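Cucumber peeling cupredoxin (Cucumis sativus, PDB 1JER) binds a single copper ion in a cupredoxin-type site and probably serves as an electron-transfer protein in plants. Local coordinates at residues Tyr23-Val34 with Gly99-Ala109. Numbering follows the deposited sequence.
With CU (copper (II) ion), chain B.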
ATOM      1  N   TYR A  23     -20.120  -1.983   6.951  1.00 15.13           N
ATOM      2  CA  TYR A  23     -18.986  -2.383   6.083  1.00 12.88           C
ATOM      3  C   TYR A  23     -19.221  -3.749   5.487  1.00 17.37           C
ATOM      4  O   TYR A  23     -18.664  -4.059   4.431  1.00 19.32           O
ATOM      5  CB  TYR A  23     -17.681  -2.405   6.946  1.00 14.65           C
ATOM      6  CG  TYR A  23     -17.274  -0.942   7.136  1.00 15.04           C
ATOM      7  CD1 TYR A  23     -16.868  -0.179   6.092  1.00 13.78           C
ATOM      8  CD2 TYR A  23     -17.378  -0.374   8.423  1.00 17.43           C
ATOM      9  CE1 TYR A  23     -16.502   1.165   6.266  1.00 19.31           C
ATOM     10  CE2 TYR A  23     -17.053   0.962   8.576  1.00 15.86           C
ATOM     11  CZ  TYR A  23     -16.617   1.713   7.540  1.00 19.63           C
ATOM     12  OH  TYR A  23     -16.327   3.065   7.700  1.00 19.19           O
ATOM     13  N   SER A  24     -20.066  -4.574   6.126  1.00 15.58           N
ATOM     14  CA  SER A  24     -20.267  -5.877   5.438  1.00 23.56           C
ATOM     15  C   SER A  24     -21.214  -5.703   4.285  1.00 22.76           C
ATOM     16  O   SER A  24     -21.124  -6.367   3.243  1.00 20.97           O
ATOM     17  CB  SER A  24     -20.567  -6.990   6.382  1.00 32.73           C
ATOM     18  OG  SER A  24     -21.796  -6.784   7.039  1.00 40.01           O
ATOM     19  N   GLN A  25     -22.121  -4.695   4.335  1.00 19.24           N
ATOM     20  CA  GLN A  25     -22.898  -4.480   3.092  1.00 20.79           C
ATOM     21  C   GLN A  25     -22.016  -3.886   2.016  1.00 22.60           C
ATOM     22  O   GLN A  25     -22.197  -4.122   0.813  1.00 21.74           O
ATOM     23  CB  GLN A  25     -24.085  -3.541   3.388  1.00 30.49           C
ATOM     24  CG  GLN A  25     -25.194  -4.268   4.160  1.00 42.78           C
ATOM     25  CD  GLN A  25     -26.414  -3.418   4.411  1.00 50.03           C
ATOM     26  OE1 GLN A  25     -26.331  -2.209   4.619  1.00 57.73           O
ATOM     27  NE2 GLN A  25     -27.583  -4.056   4.417  1.00 56.10           N
ATOM     28  N   TRP A  26     -21.048  -3.029   2.408  1.00 17.20           N
ATOM     29  CA  TRP A  26     -20.195  -2.407   1.409  1.00 17.11           C
ATOM     30  C   TRP A  26     -19.366  -3.487   0.722  1.00 19.43           C
ATOM     31  O   TRP A  26     -19.263  -3.543  -0.509  1.00 19.87           O
ATOM     32  CB  TRP A  26     -19.203  -1.412   2.167  1.00 18.48           C
ATOM     33  CG  TRP A  26     -18.165  -0.913   1.176  1.00 18.08           C
ATOM     34  CD1 TRP A  26     -18.334   0.089   0.274  1.00 17.41           C
ATOM     35  CD2 TRP A  26     -16.824  -1.401   1.013  1.00 15.99           C
ATOM     36  NE1 TRP A  26     -17.165   0.232  -0.465  1.00 17.94           N
ATOM     37  CE2 TRP A  26     -16.241  -0.666  -0.022  1.00 17.29           C
ATOM     38  CE3 TRP A  26     -16.073  -2.396   1.642  1.00 16.83           C
ATOM     39  CZ2 TRP A  26     -14.928  -0.877  -0.485  1.00 18.00           C
ATOM     40  CZ3 TRP A  26     -14.784  -2.603   1.193  1.00 19.27           C
ATOM     41  CH2 TRP A  26     -14.214  -1.854   0.157  1.00 20.05           C
ATOM     42  N   ALA A  27     -18.788  -4.397   1.506  1.00 18.61           N
ATOM     43  CA  ALA A  27     -17.933  -5.450   0.942  1.00 17.56           C
ATOM     44  C   ALA A  27     -18.750  -6.394   0.047  1.00 20.45           C
ATOM     45  O   ALA A  27     -18.229  -6.822  -0.992  1.00 18.58           O
ATOM     46  CB  ALA A  27     -17.306  -6.265   2.070  1.00 17.72           C
ATOM     47  N   ALA A  28     -20.000  -6.665   0.410  1.00 16.82           N
ATOM     48  CA  ALA A  28     -20.786  -7.622  -0.435  1.00 18.54           C
ATOM     49  C   ALA A  28     -21.143  -7.047  -1.775  1.00 20.85           C
ATOM     50  O   ALA A  28     -21.599  -7.788  -2.688  1.00 20.90           O
ATOM     51  CB  ALA A  28     -22.047  -7.999   0.358  1.00 21.71           C
ATOM     52  N   GLY A  29     -21.002  -5.747  -2.031  1.00 14.46           N
ATOM     53  CA  GLY A  29     -21.271  -5.200  -3.331  1.00 16.21           C
ATOM     54  C   GLY A  29     -20.081  -5.192  -4.260  1.00 16.91           C
ATOM     55  O   GLY A  29     -20.170  -4.658  -5.375  1.00 19.44           O
ATOM     56  N   LYS A  30     -18.922  -5.682  -3.823  1.00 17.48           N
ATOM     57  CA  LYS A  30     -17.693  -5.600  -4.646  1.00 17.74           C
ATOM     58  C   LYS A  30     -17.131  -7.035  -4.885  1.00 17.42           C
ATOM     59  O   LYS A  30     -17.467  -7.949  -4.170  1.00 17.14           O
ATOM     60  CB  LYS A  30     -16.576  -4.943  -3.774  1.00 19.52           C
ATOM     61  CG  LYS A  30     -17.008  -3.609  -3.187  1.00 27.81           C
ATOM     62  CD  LYS A  30     -17.052  -2.540  -4.220  1.00 28.94           C
ATOM     63  CE  LYS A  30     -17.331  -1.154  -3.585  1.00 34.69           C
ATOM     64  NZ  LYS A  30     -16.899  -0.102  -4.570  1.00 48.79           N
ATOM     65  N   THR A  31     -16.194  -7.095  -5.846  1.00 15.90           N
ATOM     66  CA  THR A  31     -15.426  -8.370  -6.021  1.00 14.55           C
ATOM     67  C   THR A  31     -13.939  -7.993  -5.821  1.00 15.56           C
ATOM     68  O   THR A  31     -13.514  -6.983  -6.425  1.00 17.25           O
ATOM     69  CB  THR A  31     -15.615  -8.902  -7.439  1.00 17.05           C
ATOM     70  OG1 THR A  31     -16.945  -9.393  -7.539  1.00 19.05           O
ATOM     71  CG2 THR A  31     -14.676 -10.062  -7.753  1.00 20.53           C
ATOM     72  N   PHE A  32     -13.245  -8.677  -4.946  1.00 15.68           N
ATOM     73  CA  PHE A  32     -11.848  -8.281  -4.646  1.00 20.22           C
ATOM     74  C   PHE A  32     -10.902  -9.336  -5.248  1.00 17.40           C
ATOM     75  O   PHE A  32     -11.103 -10.508  -4.948  1.00 16.76           O
ATOM     76  CB  PHE A  32     -11.677  -8.320  -3.097  1.00 18.05           C
ATOM     77  CG  PHE A  32     -12.595  -7.296  -2.424  1.00 18.62           C
ATOM     78  CD1 PHE A  32     -12.264  -5.954  -2.429  1.00 19.10           C
ATOM     79  CD2 PHE A  32     -13.777  -7.708  -1.836  1.00 19.47           C
ATOM     80  CE1 PHE A  32     -13.115  -5.029  -1.832  1.00 19.91           C
ATOM     81  CE2 PHE A  32     -14.647  -6.776  -1.253  1.00 18.78           C
ATOM     82  CZ  PHE A  32     -14.309  -5.434  -1.257  1.00 17.57           C
ATOM     83  N   ARG A  33      -9.933  -8.903  -6.023  1.00 18.21           N
ATOM     84  CA  ARG A  33      -9.009  -9.886  -6.660  1.00 16.77           C
ATOM     85  C   ARG A  33      -7.575  -9.639  -6.207  1.00 23.53           C
ATOM     86  O   ARG A  33      -7.206  -8.484  -5.927  1.00 19.31           O
ATOM     87  CB  ARG A  33      -9.052  -9.652  -8.178  1.00 17.92           C
ATOM     88  CG  ARG A  33     -10.432  -9.943  -8.773  1.00 23.79           C
ATOM     89  CD  ARG A  33     -10.389  -9.722 -10.296  1.00 27.34           C
ATOM     90  NE  ARG A  33     -11.708  -9.961 -10.884  1.00 31.39           N
ATOM     91  CZ  ARG A  33     -12.180 -11.171 -11.170  1.00 43.14           C
ATOM     92  NH1 ARG A  33     -11.574 -12.271 -10.703  1.00 38.40           N
ATOM     93  NH2 ARG A  33     -13.246 -11.333 -11.960  1.00 44.61           N
ATOM     94  N   VAL A  34      -6.788 -10.699  -6.179  1.00 17.38           N
ATOM     95  CA  VAL A  34      -5.369 -10.590  -5.771  1.00 16.56           C
ATOM     96  C   VAL A  34      -4.745  -9.494  -6.607  1.00 18.09           C
ATOM     97  O   VAL A  34      -5.040  -9.382  -7.792  1.00 20.84           O
ATOM     98  CB  VAL A  34      -4.645 -11.938  -6.076  1.00 21.50           C
ATOM     99  CG1 VAL A  34      -3.152 -11.764  -5.932  1.00 30.12           C
ATOM    100  CG2 VAL A  34      -5.141 -13.009  -5.111  1.00 20.37           C
ATOM    101  N   GLY A  99     -18.665  -1.950  15.314  1.00 22.65           N
ATOM    102  CA  GLY A  99     -18.862  -2.159  13.868  1.00 21.84           C
ATOM    103  C   GLY A  99     -17.779  -1.679  12.962  1.00 20.40           C
ATOM    104  O   GLY A  99     -17.907  -1.739  11.702  1.00 17.49           O
ATOM    105  N   GLN A 100     -16.687  -1.128  13.487  1.00 16.18           N
ATOM    106  CA  GLN A 100     -15.625  -0.661  12.588  1.00 17.89           C
ATOM    107  C   GLN A 100     -14.671  -1.850  12.354  1.00 20.51           C
ATOM    108  O   GLN A 100     -13.596  -1.942  12.924  1.00 17.38           O
ATOM    109  CB  GLN A 100     -14.837   0.522  13.111  1.00 14.21           C
ATOM    110  CG  GLN A 100     -13.917   1.150  12.098  1.00 13.87           C
ATOM    111  CD  GLN A 100     -13.221   2.405  12.590  1.00 17.95           C
ATOM    112  OE1 GLN A 100     -13.163   2.665  13.799  1.00 18.70           O
ATOM    113  NE2 GLN A 100     -12.726   3.213  11.673  1.00 19.42           N
ATOM    114  N   LYS A 101     -15.150  -2.741  11.493  1.00 17.82           N
ATOM    115  CA  LYS A 101     -14.332  -3.957  11.180  1.00 14.27           C
ATOM    116  C   LYS A 101     -14.848  -4.426   9.791  1.00 18.61           C
ATOM    117  O   LYS A 101     -15.973  -4.090   9.402  1.00 16.79           O
ATOM    118  CB  LYS A 101     -14.694  -5.033  12.229  1.00 16.58           C
ATOM    119  CG  LYS A 101     -16.180  -5.364  12.246  1.00 18.63           C
ATOM    120  CD  LYS A 101     -16.579  -6.063  13.536  1.00 21.95           C
ATOM    121  CE  LYS A 101     -15.670  -7.219  13.878  1.00 25.85           C
ATOM    122  NZ  LYS A 101     -16.270  -8.076  14.987  1.00 23.24           N
ATOM    123  N   LEU A 102     -13.971  -5.072   9.055  1.00 19.01           N
ATOM    124  CA  LEU A 102     -14.318  -5.390   7.636  1.00 16.17           C
ATOM    125  C   LEU A 102     -13.705  -6.765   7.321  1.00 16.61           C
ATOM    126  O   LEU A 102     -12.587  -7.059   7.663  1.00 17.38           O
ATOM    127  CB  LEU A 102     -13.574  -4.310   6.793  1.00 15.46           C
ATOM    128  CG  LEU A 102     -13.538  -4.663   5.278  1.00 17.94           C
ATOM    129  CD1 LEU A 102     -14.875  -4.287   4.654  1.00 20.57           C
ATOM    130  CD2 LEU A 102     -12.420  -3.830   4.614  1.00 20.82           C
ATOM    131  N   SER A 103     -14.530  -7.648   6.752  1.00 17.50           N
ATOM    132  CA  SER A 103     -13.995  -8.953   6.336  1.00 17.17           C
ATOM    133  C   SER A 103     -14.296  -9.095   4.843  1.00 18.55           C
ATOM    134  O   SER A 103     -15.387  -8.790   4.377  1.00 20.43           O
ATOM    135  CB  SER A 103     -14.668 -10.100   7.100  1.00 20.17           C
ATOM    136  OG  SER A 103     -16.006 -10.157   6.804  1.00 30.11           O
ATOM    137  N   ILE A 104     -13.251  -9.488   4.102  1.00 18.46           N
ATOM    138  CA  ILE A 104     -13.476  -9.575   2.654  1.00 18.00           C
ATOM    139  C   ILE A 104     -12.882 -10.884   2.121  1.00 20.37           C
ATOM    140  O   ILE A 104     -11.994 -11.465   2.713  1.00 24.31           O
ATOM    141  CB  ILE A 104     -12.806  -8.416   1.937  1.00 21.24           C
ATOM    142  CG1 ILE A 104     -11.283  -8.360   2.135  1.00 22.13           C
ATOM    143  CG2 ILE A 104     -13.429  -7.080   2.336  1.00 21.92           C
ATOM    144  CD1 ILE A 104     -10.583  -7.638   0.989  1.00 28.62           C
ATOM    145  N   ASN A 105     -13.451 -11.310   0.982  1.00 15.38           N
ATOM    146  CA  ASN A 105     -12.963 -12.571   0.392  1.00 16.89           C
ATOM    147  C   ASN A 105     -12.218 -12.204  -0.899  1.00 17.43           C
ATOM    148  O   ASN A 105     -12.805 -11.553  -1.775  1.00 19.19           O
ATOM    149  CB  ASN A 105     -14.226 -13.395  -0.000  1.00 18.54           C
ATOM    150  CG  ASN A 105     -13.785 -14.707  -0.671  1.00 24.68           C
ATOM    151  OD1 ASN A 105     -14.294 -15.048  -1.752  1.00 30.53           O
ATOM    152  ND2 ASN A 105     -12.874 -15.399  -0.031  1.00 20.18           N
ATOM    153  N   VAL A 106     -10.946 -12.556  -0.968  1.00 17.71           N
ATOM    154  CA  VAL A 106     -10.127 -12.229  -2.123  1.00 15.92           C
ATOM    155  C   VAL A 106     -10.042 -13.438  -3.073  1.00 18.45           C
ATOM    156  O   VAL A 106      -9.731 -14.546  -2.620  1.00 18.79           O
ATOM    157  CB  VAL A 106      -8.689 -11.860  -1.659  1.00 19.81           C
ATOM    158  CG1 VAL A 106      -7.844 -11.427  -2.854  1.00 19.06           C
ATOM    159  CG2 VAL A 106      -8.832 -10.625  -0.731  1.00 20.68           C
ATOM    160  N   VAL A 107     -10.354 -13.188  -4.325  1.00 18.25           N
ATOM    161  CA  VAL A 107     -10.269 -14.302  -5.328  1.00 17.80           C
ATOM    162  C   VAL A 107      -9.168 -14.028  -6.310  1.00 22.52           C
ATOM    163  O   VAL A 107      -8.514 -12.976  -6.402  1.00 20.33           O
ATOM    164  CB  VAL A 107     -11.630 -14.448  -6.021  1.00 16.12           C
ATOM    165  CG1 VAL A 107     -12.722 -14.771  -5.010  1.00 16.87           C
ATOM    166  CG2 VAL A 107     -11.920 -13.197  -6.842  1.00 19.85           C
ATOM    167  N   ALA A 108      -8.855 -15.040  -7.151  1.00 22.38           N
ATOM    168  CA  ALA A 108      -7.739 -14.829  -8.092  1.00 24.83           C
ATOM    169  C   ALA A 108      -8.030 -13.769  -9.113  1.00 31.12           C
ATOM    170  O   ALA A 108      -9.158 -13.336  -9.330  1.00 37.54           O
ATOM    171  CB  ALA A 108      -7.528 -16.187  -8.850  1.00 26.77           C
ATOM    172  N   ALA A 109      -6.998 -13.344  -9.861  1.00 40.85           N
ATOM    173  CA  ALA A 109      -7.244 -12.344 -10.902  1.00 49.84           C
ATOM    174  C   ALA A 109      -7.472 -12.965 -12.252  1.00 59.53           C
ATOM    175  O   ALA A 109      -8.278 -12.484 -13.069  1.00 70.41           O
ATOM    176  CB  ALA A 109      -6.201 -11.270 -10.876  1.00 45.34           C
TER
HETATM  177 CU    CU B 138     -11.576   3.652  14.978  1.00 17.32          CU
HETATM  178  O   HOH W   1     -19.942  -2.267   9.951  1.00 25.02           O
HETATM  179  O   HOH W   2     -14.451 -11.183  -3.903  1.00 20.83           O
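With chi1 of I104 at 60°, CG1 sits between its own backbone N and carbonyl carbon, and CD1 reaches over one face of the F32 ring; F32, its CG anti to the carbonyl carbon (chi1 -63°), turns that ring back to meet it. I104 CD1 lies 4.2 Å from the ring centroid in a CH-pi contact, offset toward the rim, while I104 CG2 touches both F32 CE2 and the methyl of A27. The two side chains cross at about a right angle, and L38 of strand 37-40 packs against both. Two residues before I104 in the strand, L102 CD1 fits among Y23 CB, A27 CB and the edge of the W26 indole, 3.8 Å from W26 CE3. Helix segment 23-28 runs nearly parallel to strand 101-107, their axes 7.9 Å apart at closest and crossing at -23°. After it the chain drops into the sheet of this cupredoxin fold, where the short, weakly bonded strand 32-33 lies at one margin and runs parallel to 101-107. V107 N donates to F32 O at 2.9 Å, and V34 N donates to V107 O. The extended R33 chain carries NH1 to A108 O (3.0 Å), which lies in the guanidinium plane, though the bond is bent at the hydrogen. Two waters bridge the backbones: one accepts from F32 N and donates to N105 O, the other does the same between Y23 N and G99 O. G99 O also meets the edge of the Y23 ring, whose hydroxyl is hydrogen-bonded to G13 and S15. Next to G99, Q100 OE1 binds the copper at 2.2 Å, with H47, C90 and H95 completing the site.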